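Local coordinates for endoglucanase, glycoside hydrolase family 5 protein (Cytophaga hutchinsonii, PDB 5IHS) that probably cleaves internal beta-1,4-glucosidic bonds within cellulose chains, breaking them into shorter pieces, at residues W62-Y66 and I284-P288; I121-H127 and I154-E160; A175-T180 and I210-I215. All blocks are in the same frame, centred on the assembly; numbering follows the deposited sequence. Where two conformers were deposited one is given.

Contact 1. Residues W62-Y66 and I284-P288; sequences WMGQY and IADKP
The ring of Tyr66 meets Asp286 with its edge, OD1 lying near the ring plane, while the ring and carboxylate planes stand 71° apart. Over one face sits CG of the preceding residue, Gln65, 3.7 Å above the plane and displaced toward the rim. Ile284 reaches the root of the ring obliquely, its CG2 4.0 Å from Tyr66 CG. At the far end Tyr66 OH packs 3.4 Å from Asp286 CB without bonding directly to the carboxylate; the hydroxyl bonds instead to Ala298 O, and Asp286 OD2 accepts from Ala297 N, so the loop further on ties down both polar ends.

Water does the polar bridging. One molecule accepts from Gln65 NE2, donates to Tyr66 OH and reaches Asp286 OD2 more weakly. A second gives Asp286 OD1 a short bond of 2.6 Å and takes a weak one from Gln65 NE2. A third joins the backbones, donating to Ile284 O at 2.8 Å and to Met63 O. That same Met63 carbonyl also accepts from Tyr66 N, which closes the short 3-10 turn.

Met63 supplies the apolar part. With CG anti to the carbonyl carbon (chi1 -70°), CG rests 4.0 Å from Ala285 CB; the bend at chi2 (-75°) then swings the thioether end across to the carboxylate, SD and CE both lying 3.2 Å from Asp286 OD1. Phe58 touches both Met63 and Ala285.

The two segments are the loops that follow the first strand, 53-57, and the last, 279-284, of an eight-stranded TIM barrel. Those strands are neighbours, paired here through Ile284 and Ser56, and their loops continue the closure of the barrel beyond the sheet, at the C-terminal end of its strands.

Contact 2. Residues I121-H127 and I154-E160; sequences IIDYHSH and IYEVYNE
Ile122 and Tyr124 lock onto the neighbouring strand by a parallel backbone ladder: Ile122 N gives to Ile154 O, Glu156 N to Ile122 O, and Tyr124 N to Glu156 O, the last almost straight at 176°. Beyond the strands the pairing carries on in the loops, with Asn159 N to Tyr124 O (3.1 Å) and Glu160 N to Ser126 O. Tyr124 O is gripped from opposite faces, since Ser126 N also reaches it.

Two side-chain bonds sit at and just beyond the end of strand 119-125. His127 ND1 donates in its ring plane to a lone pair of Glu160 O, at 2.8 Å. His125 ND1 is held by the syn lone pair of Asp123 OD2 (2.6 Å). That fixes the imidazole beneath a stacked amide: Asn159 lies nearly parallel to the ring, planes 19° apart, its ND2 3.2 Å from His125 CE1.

Two acids lie side by side, Asp123 OD1 3.8 Å from Glu156 OE1, their carboxylates stacked. Glu156 is fully extended (chi1 176°), and Arg85 salt-bridges OE1 while Thr247 bonds OE2, which probably offsets the repulsion.

Apolar contact is lighter, Ile121 CG1 packing 4.0 Å from Ile154 CB on the face that also carries Asp123 and Glu156.

The segments take in the ends of the third and fourth TIM-barrel strands, joined through helix 133-147 as a beta-alpha-beta unit, and the loops that follow. Asn159-Glu160, just beyond strand 153-156, matches the Asn-Glu signature of family 5, in whose relatives this glutamate is the general acid/base.

Contact 3. Residues A175-T180 and I210-I215; sequences AEGVIT and ITRQNI
Glu176 O is gripped from several sides. Thr180 N reaches it at 3.1 Å in the helical pattern, and Arg212 NH1 comes in from the loop at 3.0 Å with a bent N-H...O angle of 141°. A water adds a weak bond and itself accepts from Arg212 NH2 (3.0 Å), so the water and the guanidinium close a small ring on this one carbonyl. Arg212 was deposited in two conformers; its contacts described here belong to one of them and are less certain than the aliphatic packing.

In that conformer the guanidinium lies against the exposed flank of the helix. One face is covered by the aliphatic part of Glu176, whose CB stands 3.5 Å from Arg212 NH2, and Ile179 CG2 meets the group at its edge, 3.7 Å from Arg212 NH1. The Glu176 carboxylate is turned only 13° from the guanidinium plane but lies well out of it: the opposite charges probably attract, yet no N-H points at the acid. Lys172 offers the same carboxylate a long, weak ion pair.

Beneath the arginine the contact is aliphatic. Ile179, with its chain carried outward at chi2 (164°), places CD1 tip to tip with two partners, 4.0 Å from Ile210 CD1 and 3.8 Å from Ile215 CD1. Ala175 CB lies 3.9 Å from Ile210 CD1. Cutting Ile179 back to an alanine would probably open a gap between the helix and the loop, where CD1 now meets the ends of Ile210 and Ile215.

Ile191 and Val193 of strand 191-193 line the inner side of this cluster. Helix 167-185 thus packs on the fifth barrel strand and on the loop leading into the sixth, 215-221: the outer helical layer of a TIM barrel meeting the segment that enters its sheet.

Contact 2 is the core of the three, two adjacent barrel strands held by a backbone ladder and continuing into the probable active site. Contacts 1 and 3 are partly buried, about 32 Å apart between centres and on opposite sides of the chain's centre. Contact 1 joins loops after the first and last strands with no direct hydrogen bond, relying on waters, a methionine and a tyrosine ring. Contact 3 sets a helix against a loop, with an aliphatic interior beneath an arginine at the surface. Contacts 2 and 3 touch where Val157 CG1 meets Val178 CG1 at 3.6 Å, strand 153-156 leading on to helix 167-185; contact 1 encloses both along the chain.

Contact 1. Residues W62-Y66 and I284-P288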
loop_
_atom_site.group_PDB
_atom_site.type_symbol
_atom_site.label_atom_id
_atom_site.label_comp_id
_atom_site.label_asym_id
_atom_site.label_seq_id
_atom_site.Cartn_x
_atom_site.Cartn_y
_atom_site.Cartn_z
ATOM N N TRP A 62 15.967 -5.981 -0.676
ATOM C CA TRP A 62 16.991 -5.127 -0.095
ATOM C C TRP A 62 16.779 -4.812 1.380
ATOM O O TRP A 62 17.752 -4.473 2.063
ATOM C CB TRP A 62 17.107 -3.826 -0.901
ATOM C CG TRP A 62 17.545 -4.070 -2.324
ATOM C CD1 TRP A 62 18.477 -4.967 -2.758
ATOM C CD2 TRP A 62 17.040 -3.423 -3.495
ATOM N NE1 TRP A 62 18.582 -4.917 -4.124
ATOM C CE2 TRP A 62 17.713 -3.975 -4.601
ATOM C CE3 TRP A 62 16.082 -2.431 -3.717
ATOM C CZ2 TRP A 62 17.460 -3.568 -5.907
ATOM C CZ3 TRP A 62 15.832 -2.029 -5.016
ATOM C CH2 TRP A 62 16.522 -2.593 -6.092
ATOM N N MET A 63 15.556 -4.946 1.892
ATOM C CA MET A 63 15.252 -4.738 3.306
ATOM C C MET A 63 14.436 -5.902 3.849
ATOM O O MET A 63 13.559 -5.738 4.698
ATOM C CB MET A 63 14.555 -3.397 3.521
ATOM C CG MET A 63 15.444 -2.187 3.317
ATOM S SD MET A 63 16.577 -1.929 4.688
ATOM C CE MET A 63 17.739 -0.822 3.884
ATOM N N GLY A 64 14.744 -7.109 3.369
ATOM C CA GLY A 64 14.021 -8.306 3.758
ATOM C C GLY A 64 14.138 -8.664 5.221
ATOM O O GLY A 64 13.308 -9.424 5.724
ATOM N N GLN A 65 15.137 -8.125 5.926
ATOM C CA GLN A 65 15.285 -8.435 7.342
ATOM C C GLN A 65 14.098 -7.954 8.172
ATOM O O GLN A 65 13.914 -8.447 9.287
ATOM C CB GLN A 65 16.603 -7.878 7.913
ATOM C CG GLN A 65 16.724 -6.361 7.978
ATOM C CD GLN A 65 17.304 -5.743 6.712
ATOM O OE1 GLN A 65 17.070 -6.225 5.603
ATOM N NE2 GLN A 65 18.051 -4.652 6.875
ATOM N N TYR A 66 13.303 -7.011 7.668
ATOM C CA TYR A 66 12.139 -6.495 8.392
ATOM C C TYR A 66 10.847 -7.228 8.047
ATOM O O TYR A 66 9.795 -6.901 8.614
ATOM C CB TYR A 66 11.972 -4.981 8.157
ATOM C CG TYR A 66 13.138 -4.182 8.693
ATOM C CD1 TYR A 66 13.321 -4.002 10.059
ATOM C CD2 TYR A 66 14.072 -3.624 7.837
ATOM C CE1 TYR A 66 14.397 -3.281 10.553
ATOM C CE2 TYR A 66 15.161 -2.912 8.322
ATOM C CZ TYR A 66 15.319 -2.737 9.679
ATOM O OH TYR A 66 16.418 -2.029 10.144
ATOM N N ILE A 284 9.428 1.431 6.227
ATOM C CA ILE A 284 10.247 0.706 7.194
ATOM C C ILE A 284 11.502 0.220 6.466
ATOM O O ILE A 284 11.513 -0.800 5.777
ATOM C CB ILE A 284 9.472 -0.434 7.854
ATOM C CG1 ILE A 284 8.233 0.107 8.598
ATOM C CG2 ILE A 284 10.377 -1.235 8.765
ATOM C CD1 ILE A 284 8.527 1.055 9.750
ATOM N N ALA A 285 12.563 1.002 6.604
ATOM C CA ALA A 285 13.872 0.735 6.040
ATOM C C ALA A 285 14.845 1.511 6.892
ATOM O O ALA A 285 14.482 2.537 7.466
ATOM C CB ALA A 285 13.987 1.261 4.610
ATOM N N ASP A 286 16.084 1.029 6.955
ATOM C CA ASP A 286 17.125 1.706 7.717
ATOM C C ASP A 286 18.185 2.327 6.815
ATOM O O ASP A 286 19.286 2.636 7.273
ATOM C CB ASP A 286 17.741 0.769 8.755
ATOM C CG ASP A 286 18.667 -0.256 8.155
ATOM O OD1 ASP A 286 18.421 -0.663 6.997
ATOM O OD2 ASP A 286 19.628 -0.660 8.856
ATOM N N LYS A 287 17.859 2.529 5.545
ATOM C CA LYS A 287 18.741 3.237 4.629
ATOM C C LYS A 287 18.910 4.680 5.104
ATOM O O LYS A 287 17.948 5.292 5.578
ATOM C CB LYS A 287 18.092 3.212 3.239
ATOM C CG LYS A 287 18.838 3.920 2.132
ATOM C CD LYS A 287 18.200 3.649 0.770
ATOM C CE LYS A 287 19.017 4.281 -0.343
ATOM N NZ LYS A 287 18.408 4.074 -1.679
ATOM N N PRO A 288 20.131 5.259 5.021
ATOM C CA PRO A 288 20.333 6.646 5.503
ATOM C C PRO A 288 19.831 7.704 4.524
ATOM O O PRO A 288 20.598 8.497 3.949
ATOM C CB PRO A 288 21.851 6.696 5.729
ATOM C CG PRO A 288 22.398 5.715 4.772
ATOM C CD PRO A 288 21.406 4.600 4.695
HETATM O O HOH W 1 11.358 -3.400 4.817
HETATM O O HOH W 2 18.925 -3.358 9.315
HETATM O O HOH W 3 20.094 -2.362 5.855
#

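Contact 2. Residues I121-H127 and I154-E160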
loop_
_atom_site.group_PDB
_atom_site.type_symbol
_atom_site.label_atom_id
_atom_site.label_comp_id
_atom_site.label_asym_id
_atom_site.label_seq_id
_atom_site.Cartn_x
_atom_site.Cartn_y
_atom_site.Cartn_z
ATOM N N ILE A 121 -1.395 -5.483 2.433
ATOM C CA ILE A 121 -1.319 -5.269 0.993
ATOM C C ILE A 121 -0.190 -6.119 0.431
ATOM O O ILE A 121 0.962 -5.994 0.860
ATOM C CB ILE A 121 -1.077 -3.792 0.662
ATOM C CG1 ILE A 121 -2.199 -2.906 1.200
ATOM C CG2 ILE A 121 -0.928 -3.612 -0.844
ATOM C CD1 ILE A 121 -1.847 -1.439 1.228
ATOM N N ILE A 122 -0.534 -6.958 -0.545
ATOM C CA ILE A 122 0.436 -7.739 -1.302
ATOM C C ILE A 122 0.776 -6.906 -2.534
ATOM O O ILE A 122 -0.013 -6.846 -3.476
ATOM C CB ILE A 122 -0.125 -9.110 -1.690
ATOM C CG1 ILE A 122 -0.470 -9.936 -0.448
ATOM C CG2 ILE A 122 0.858 -9.861 -2.595
ATOM C CD1 ILE A 122 -1.208 -11.213 -0.754
ATOM N N ASP A 123 1.945 -6.242 -2.517
ATOM C CA ASP A 123 2.359 -5.287 -3.547
ATOM C C ASP A 123 3.394 -5.900 -4.489
ATOM O O ASP A 123 4.513 -6.245 -4.080
ATOM C CB ASP A 123 2.895 -4.031 -2.858
ATOM C CG ASP A 123 3.785 -3.149 -3.728
ATOM O OD1 ASP A 123 3.572 -3.036 -4.951
ATOM O OD2 ASP A 123 4.712 -2.529 -3.104
ATOM N N TYR A 124 3.009 -6.025 -5.759
ATOM C CA TYR A 124 3.900 -6.425 -6.847
ATOM C C TYR A 124 4.688 -5.177 -7.221
ATOM O O TYR A 124 4.228 -4.325 -7.986
ATOM C CB TYR A 124 3.063 -6.963 -7.999
ATOM C CG TYR A 124 3.794 -7.833 -8.991
ATOM C CD1 TYR A 124 4.189 -9.126 -8.645
ATOM C CD2 TYR A 124 4.078 -7.393 -10.271
ATOM C CE1 TYR A 124 4.846 -9.942 -9.544
ATOM C CE2 TYR A 124 4.734 -8.214 -11.181
ATOM C CZ TYR A 124 5.118 -9.485 -10.806
ATOM O OH TYR A 124 5.773 -10.327 -11.676
ATOM N N HIS A 125 5.879 -5.054 -6.632
ATOM C CA HIS A 125 6.591 -3.779 -6.583
ATOM C C HIS A 125 7.456 -3.633 -7.831
ATOM O O HIS A 125 8.681 -3.770 -7.814
ATOM C CB HIS A 125 7.375 -3.649 -5.283
ATOM C CG HIS A 125 7.689 -2.235 -4.926
ATOM N ND1 HIS A 125 6.776 -1.409 -4.309
ATOM C CD2 HIS A 125 8.813 -1.502 -5.111
ATOM C CE1 HIS A 125 7.334 -0.231 -4.108
ATOM N NE2 HIS A 125 8.567 -0.255 -4.594
ATOM N N SER A 126 6.760 -3.364 -8.933
ATOM C CA SER A 126 7.327 -3.313 -10.270
ATOM C C SER A 126 7.058 -1.973 -10.942
ATOM O O SER A 126 6.042 -1.319 -10.690
ATOM C CB SER A 126 6.704 -4.414 -11.136
ATOM O OG SER A 126 7.195 -4.392 -12.467
ATOM N N HIS A 127 7.983 -1.607 -11.839
ATOM C CA HIS A 127 7.844 -0.487 -12.766
ATOM C C HIS A 127 7.592 -0.938 -14.200
ATOM O O HIS A 127 7.540 -0.094 -15.102
ATOM C CB HIS A 127 9.106 0.393 -12.754
ATOM C CG HIS A 127 9.349 1.113 -11.465
ATOM N ND1 HIS A 127 8.422 1.953 -10.892
ATOM C CD2 HIS A 127 10.427 1.120 -10.642
ATOM C CE1 HIS A 127 8.924 2.447 -9.770
ATOM N NE2 HIS A 127 10.146 1.971 -9.603
ATOM N N ILE A 154 -5.457 -7.431 0.694
ATOM C CA ILE A 154 -5.624 -6.441 -0.368
ATOM C C ILE A 154 -4.510 -6.698 -1.382
ATOM O O ILE A 154 -3.346 -6.847 -0.998
ATOM C CB ILE A 154 -5.510 -5.009 0.201
ATOM C CG1 ILE A 154 -6.585 -4.761 1.269
ATOM C CG2 ILE A 154 -5.583 -3.970 -0.915
ATOM C CD1 ILE A 154 -6.298 -3.558 2.147
ATOM N N TYR A 155 -4.859 -6.790 -2.667
ATOM C CA TYR A 155 -3.873 -7.033 -3.713
ATOM C C TYR A 155 -3.508 -5.726 -4.405
ATOM O O TYR A 155 -4.384 -4.911 -4.693
ATOM C CB TYR A 155 -4.414 -8.001 -4.765
ATOM C CG TYR A 155 -4.895 -9.318 -4.216
ATOM C CD1 TYR A 155 -4.026 -10.381 -4.037
ATOM C CD2 TYR A 155 -6.225 -9.507 -3.887
ATOM C CE1 TYR A 155 -4.473 -11.596 -3.543
ATOM C CE2 TYR A 155 -6.684 -10.721 -3.396
ATOM C CZ TYR A 155 -5.805 -11.759 -3.228
ATOM O OH TYR A 155 -6.223 -12.974 -2.727
ATOM N N GLU A 156 -2.222 -5.541 -4.718
ATOM C CA GLU A 156 -1.734 -4.364 -5.440
ATOM C C GLU A 156 -0.888 -4.883 -6.603
ATOM O O GLU A 156 0.246 -5.332 -6.425
ATOM C CB GLU A 156 -0.974 -3.436 -4.496
ATOM C CG GLU A 156 -0.361 -2.237 -5.201
ATOM C CD GLU A 156 0.377 -1.290 -4.274
ATOM O OE1 GLU A 156 0.556 -1.609 -3.077
ATOM O OE2 GLU A 156 0.775 -0.192 -4.762
ATOM N N VAL A 157 -1.466 -4.854 -7.809
ATOM C CA VAL A 157 -0.924 -5.639 -8.922
ATOM C C VAL A 157 0.191 -4.970 -9.713
ATOM O O VAL A 157 0.869 -5.655 -10.490
ATOM C CB VAL A 157 -2.042 -6.096 -9.881
ATOM C CG1 VAL A 157 -3.038 -6.990 -9.142
ATOM C CG2 VAL A 157 -2.745 -4.917 -10.545
ATOM N N TYR A 158 0.416 -3.671 -9.536
ATOM C CA TYR A 158 1.427 -2.968 -10.342
ATOM C C TYR A 158 1.781 -1.659 -9.619
ATOM O O TYR A 158 1.181 -0.620 -9.894
ATOM C CB TYR A 158 0.884 -2.695 -11.740
ATOM C CG TYR A 158 1.878 -2.215 -12.784
ATOM C CD1 TYR A 158 3.127 -1.718 -12.438
ATOM C CD2 TYR A 158 1.543 -2.260 -14.134
ATOM C CE1 TYR A 158 4.009 -1.272 -13.411
ATOM C CE2 TYR A 158 2.416 -1.822 -15.108
ATOM C CZ TYR A 158 3.649 -1.327 -14.741
ATOM O OH TYR A 158 4.554 -0.871 -15.672
ATOM N N ASN A 159 2.789 -1.714 -8.736
ATOM C CA ASN A 159 3.178 -0.569 -7.916
ATOM C C ASN A 159 3.155 0.769 -8.656
ATOM O O ASN A 159 2.341 1.647 -8.326
ATOM C CB ASN A 159 4.577 -0.835 -7.361
ATOM C CG ASN A 159 5.172 0.371 -6.663
ATOM O OD1 ASN A 159 4.508 1.012 -5.861
ATOM N ND2 ASN A 159 6.421 0.707 -6.982
ATOM N N GLU A 160 4.070 0.943 -9.617
ATOM C CA GLU A 160 4.324 2.249 -10.226
ATOM C C GLU A 160 4.668 2.103 -11.697
ATOM O O GLU A 160 5.850 2.064 -12.083
ATOM C CB GLU A 160 5.426 3.011 -9.502
ATOM C CG GLU A 160 4.937 3.734 -8.275
ATOM C CD GLU A 160 5.996 4.602 -7.624
ATOM O OE1 GLU A 160 7.122 4.700 -8.172
ATOM O OE2 GLU A 160 5.704 5.213 -6.571
#

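Contact 3. Residues A175-T180 and I210-I215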
loop_
_atom_site.group_PDB
_atom_site.type_symbol
_atom_site.label_atom_id
_atom_site.label_comp_id
_atom_site.label_asym_id
_atom_site.label_seq_id
_atom_site.Cartn_x
_atom_site.Cartn_y
_atom_site.Cartn_z
ATOM N N ALA A 175 -3.600 -5.344 -16.064
ATOM C CA ALA A 175 -4.327 -5.480 -14.808
ATOM C C ALA A 175 -5.539 -6.381 -14.966
ATOM O O ALA A 175 -5.837 -7.184 -14.081
ATOM C CB ALA A 175 -4.747 -4.109 -14.280
ATOM N N GLU A 176 -6.259 -6.243 -16.072
ATOM C CA GLU A 176 -7.417 -7.092 -16.311
ATOM C C GLU A 176 -7.032 -8.569 -16.336
ATOM O O GLU A 176 -7.764 -9.415 -15.812
ATOM C CB GLU A 176 -8.119 -6.645 -17.594
ATOM C CG GLU A 176 -8.861 -5.331 -17.392
ATOM C CD GLU A 176 -9.446 -4.763 -18.653
ATOM O OE1 GLU A 176 -8.845 -4.944 -19.738
ATOM O OE2 GLU A 176 -10.510 -4.120 -18.550
ATOM N N GLY A 177 -5.890 -8.902 -16.947
ATOM C CA GLY A 177 -5.448 -10.287 -16.961
ATOM C C GLY A 177 -5.150 -10.817 -15.571
ATOM O O GLY A 177 -5.484 -11.957 -15.243
ATOM N N VAL A 178 -4.503 -9.999 -14.737
ATOM C CA VAL A 178 -4.200 -10.416 -13.369
ATOM C C VAL A 178 -5.471 -10.496 -12.524
ATOM O O VAL A 178 -5.649 -11.429 -11.731
ATOM C CB VAL A 178 -3.138 -9.495 -12.738
ATOM C CG1 VAL A 178 -2.907 -9.864 -11.275
ATOM C CG2 VAL A 178 -1.822 -9.595 -13.503
ATOM N N ILE A 179 -6.370 -9.521 -12.669
ATOM C CA ILE A 179 -7.630 -9.548 -11.924
ATOM C C ILE A 179 -8.396 -10.838 -12.201
ATOM O O ILE A 179 -8.927 -11.472 -11.283
ATOM C CB ILE A 179 -8.466 -8.292 -12.237
ATOM C CG1 ILE A 179 -7.785 -7.037 -11.663
ATOM C CG2 ILE A 179 -9.885 -8.420 -11.689
ATOM C CD1 ILE A 179 -8.320 -5.748 -12.248
ATOM N N THR A 180 -8.501 -11.229 -13.473
ATOM C CA THR A 180 -9.211 -12.462 -13.794
ATOM C C THR A 180 -8.604 -13.644 -13.056
ATOM O O THR A 180 -9.326 -14.497 -12.530
ATOM C CB THR A 180 -9.195 -12.686 -15.305
ATOM O OG1 THR A 180 -9.900 -11.616 -15.940
ATOM C CG2 THR A 180 -9.858 -14.007 -15.672
ATOM N N ILE A 210 -11.639 0.124 -14.943
ATOM C CA ILE A 210 -11.871 -1.314 -14.976
ATOM C C ILE A 210 -13.239 -1.557 -14.349
ATOM O O ILE A 210 -13.432 -1.354 -13.149
ATOM C CB ILE A 210 -10.766 -2.064 -14.228
ATOM C CG1 ILE A 210 -9.430 -1.853 -14.945
ATOM C CG2 ILE A 210 -11.094 -3.551 -14.151
ATOM C CD1 ILE A 210 -8.216 -2.239 -14.120
ATOM N N THR A 211 -14.195 -1.965 -15.170
ATOM C CA THR A 211 -15.599 -2.067 -14.763
ATOM C C THR A 211 -15.850 -3.451 -14.168
ATOM O O THR A 211 -16.558 -4.302 -14.714
ATOM C CB THR A 211 -16.506 -1.729 -15.944
ATOM O OG1 THR A 211 -16.085 -2.469 -17.091
ATOM C CG2 THR A 211 -16.426 -0.229 -16.271
ATOM N N ARG A 212 -15.208 -3.664 -13.016
ATOM C CA ARG A 212 -15.273 -4.907 -12.264
ATOM C C ARG A 212 -15.427 -4.564 -10.786
ATOM O O ARG A 212 -15.125 -3.448 -10.354
ATOM C CB ARG A 212 -14.017 -5.770 -12.502
ATOM C CG ARG A 212 -13.777 -6.085 -13.978
ATOM C CD ARG A 212 -12.543 -6.938 -14.218
ATOM N NE ARG A 212 -12.342 -7.171 -15.644
ATOM C CZ ARG A 212 -11.404 -7.961 -16.150
ATOM N NH1 ARG A 212 -10.575 -8.606 -15.347
ATOM N NH2 ARG A 212 -11.288 -8.105 -17.463
ATOM N N GLN A 213 -15.901 -5.535 -10.009
ATOM C CA GLN A 213 -16.181 -5.302 -8.602
ATOM C C GLN A 213 -14.908 -5.091 -7.781
ATOM O O GLN A 213 -13.911 -5.788 -7.966
ATOM C CB GLN A 213 -16.927 -6.524 -8.074
ATOM C CG GLN A 213 -17.410 -6.418 -6.648
ATOM C CD GLN A 213 -18.583 -5.468 -6.497
ATOM O OE1 GLN A 213 -19.436 -5.369 -7.388
ATOM N NE2 GLN A 213 -18.633 -4.762 -5.365
ATOM N N ASN A 214 -14.970 -4.142 -6.834
ATOM C CA ASN A 214 -13.966 -3.984 -5.776
ATOM C C ASN A 214 -12.560 -3.718 -6.316
ATOM O O ASN A 214 -11.571 -4.281 -5.837
ATOM C CB ASN A 214 -14.014 -5.159 -4.802
ATOM C CG ASN A 214 -15.330 -5.227 -4.076
ATOM O OD1 ASN A 214 -16.131 -4.293 -4.134
ATOM N ND2 ASN A 214 -15.569 -6.331 -3.396
ATOM N N ILE A 215 -12.482 -2.788 -7.277
ATOM C CA ILE A 215 -11.227 -2.273 -7.821
ATOM C C ILE A 215 -11.023 -0.842 -7.326
ATOM O O ILE A 215 -11.954 -0.023 -7.344
ATOM C CB ILE A 215 -11.221 -2.306 -9.364
ATOM C CG1 ILE A 215 -11.597 -3.686 -9.906
ATOM C CG2 ILE A 215 -9.862 -1.849 -9.911
ATOM C CD1 ILE A 215 -10.698 -4.819 -9.450
HETATM O O HOH W 4 -9.331 -10.159 -18.481
#